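Local coordinates for protein cytochrome c55X (PDB 6TP9) that is a small periplasmic monoheme c-type cytochrome, associated with heme d1 biosynthesis, that probably transfers electrons, at residues S52-A55 with T56-G60. The protein carries 1 engineered substitution. Sequence-based numbering, arbitrary orientation.
With HEC (heme c), chain M.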
# COMPACT_ATOMS: atom_id res chain seq x y z
N SER A 52 18.35 13.98 -1.25
CA SER A 52 17.42 14.99 -0.75
C SER A 52 16.26 14.33 -0.02
O SER A 52 15.93 14.70 1.11
CB SER A 52 16.91 15.84 -1.91
OG SER A 52 17.98 16.47 -2.60
N LEU A 53 15.63 13.34 -0.66
CA LEU A 53 14.52 12.63 -0.03
C LEU A 53 14.97 11.91 1.23
O LEU A 53 14.26 11.92 2.25
CB LEU A 53 13.91 11.65 -1.03
CG LEU A 53 13.54 12.25 -2.39
CD1 LEU A 53 13.14 11.16 -3.37
CD2 LEU A 53 12.43 13.27 -2.24
N VAL A 54 16.15 11.29 1.20
CA VAL A 54 16.67 10.63 2.39
C VAL A 54 16.87 11.64 3.51
O VAL A 54 16.51 11.39 4.67
CB VAL A 54 17.98 9.88 2.07
CG1 VAL A 54 18.64 9.38 3.35
CG2 VAL A 54 17.70 8.73 1.12
N ALA A 55 17.45 12.80 3.19
CA ALA A 55 17.59 13.86 4.18
C ALA A 55 16.24 14.21 4.79
O ALA A 55 16.09 14.27 6.01
CB ALA A 55 18.23 15.09 3.55
N THR A 56 15.23 14.43 3.94
CA THR A 56 13.90 14.78 4.43
C THR A 56 13.39 13.73 5.41
O THR A 56 12.77 14.06 6.43
CB THR A 56 12.93 14.93 3.26
OG1 THR A 56 13.40 15.95 2.37
CG2 THR A 56 11.54 15.30 3.77
N VAL A 57 13.62 12.45 5.11
CA VAL A 57 13.17 11.39 6.01
C VAL A 57 13.90 11.49 7.34
O VAL A 57 13.28 11.45 8.41
CB VAL A 57 13.39 10.01 5.36
CG1 VAL A 57 13.03 8.90 6.35
CG2 VAL A 57 12.59 9.88 4.08
N LEU A 58 15.22 11.64 7.30
CA LEU A 58 16.01 11.65 8.53
C LEU A 58 15.79 12.92 9.34
O LEU A 58 15.82 12.88 10.57
CB LEU A 58 17.49 11.49 8.19
CG LEU A 58 17.92 10.14 7.64
CD1 LEU A 58 19.35 10.22 7.13
CD2 LEU A 58 17.78 9.04 8.68
N MET A 59 15.56 14.05 8.67
CA MET A 59 15.47 15.34 9.33
C MET A 59 14.11 16.01 9.21
O MET A 59 13.93 17.11 9.74
CB MET A 59 16.54 16.30 8.77
CG MET A 59 17.94 15.72 8.78
SD MET A 59 19.21 16.97 8.51
CE MET A 59 19.42 16.83 6.74
N GLY A 60 13.15 15.37 8.55
CA GLY A 60 11.87 16.02 8.37
C GLY A 60 12.02 17.34 7.62
O GLY A 60 13.08 17.69 7.12
FE HEC M . 6.33 12.67 5.06
CHA HEC M . 7.15 15.13 2.82
CHB HEC M . 8.61 10.55 3.53
CHC HEC M . 5.75 10.30 7.45
CHD HEC M . 3.74 14.56 6.30
NA HEC M . 7.62 12.80 3.46
C1A HEC M . 7.84 13.94 2.71
C2A HEC M . 8.92 13.67 1.79
C3A HEC M . 9.32 12.41 1.98
C4A HEC M . 8.51 11.84 3.03
CMA HEC M . 10.45 11.70 1.21
CAA HEC M . 9.50 14.67 0.76
CBA HEC M . 8.72 14.56 -0.55
CGA HEC M . 9.27 15.53 -1.56
O1A HEC M . 10.41 16.04 -1.35
O2A HEC M . 8.58 15.79 -2.58
NB HEC M . 7.05 10.79 5.41
C1B HEC M . 7.98 10.09 4.67
C2B HEC M . 8.20 8.81 5.31
C3B HEC M . 7.41 8.75 6.38
C4B HEC M . 6.67 9.99 6.47
CMB HEC M . 9.16 7.70 4.83
CAB HEC M . 7.30 7.57 7.37
CBB HEC M . 8.68 7.24 7.96
NC HEC M . 4.96 12.45 6.55
C1C HEC M . 4.97 11.44 7.49
C2C HEC M . 4.00 11.75 8.51
C3C HEC M . 3.48 12.95 8.23
C4C HEC M . 4.05 13.39 6.97
CMC HEC M . 3.74 10.90 9.78
CAC HEC M . 2.40 13.69 9.05
CBC HEC M . 2.81 13.80 10.54
ND HEC M . 5.55 14.54 4.62
C1D HEC M . 4.49 15.14 5.30
C2D HEC M . 4.30 16.48 4.78
C3D HEC M . 5.38 16.65 3.70
C4D HEC M . 6.10 15.40 3.67
CMD HEC M . 3.26 17.52 5.22
CAD HEC M . 5.64 17.88 2.81
CBD HEC M . 6.52 18.89 3.54
CGD HEC M . 6.70 20.07 2.63
O1D HEC M . 5.95 21.07 2.78
O2D HEC M . 7.58 20.00 1.73
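Ser52 opens this last part of helix 50-59 with a carbonyl that takes two bonds from Thr56: its O receives the backbone N at 2.9 Å and the hydroxyl OG1 at 3.1 Å. The hydroxyl comes in above the carbonyl plane, well off the direction of the lone pairs. With OG1 turned back beside its own backbone N (chi1 -59°), Thr56 sends CG2 the other way, onto the heme, 3.7 Å from ring atom C2A. Leu53 gives its O to Val57 N and leans the same way, CD2 coming within 3.5 Å of propionate oxygen O1A of the heme. On another side of the helix, Val54 and Leu58 run side by side, CG1 against CD1 at 3.9 Å, while Val54 O accepts from Leu58 N. Ala55 O binds Met59 N at 2.7 Å, and the bend of Met59 at chi3 (-94°) brings its methyl CE against Ala55 CB, 3.8 Å away. Gly60, with positive phi, then leaves the helix. Helix 50-59 thus turns Leu53 and Thr56 to the heme beside Leu45 and Lys48, away from the chain's Cys24, Cys27 and His28 site, whereas Val54, Val57 and Leu58 pack on Ala78 of helix 75-86, Val54 also reaching Val82.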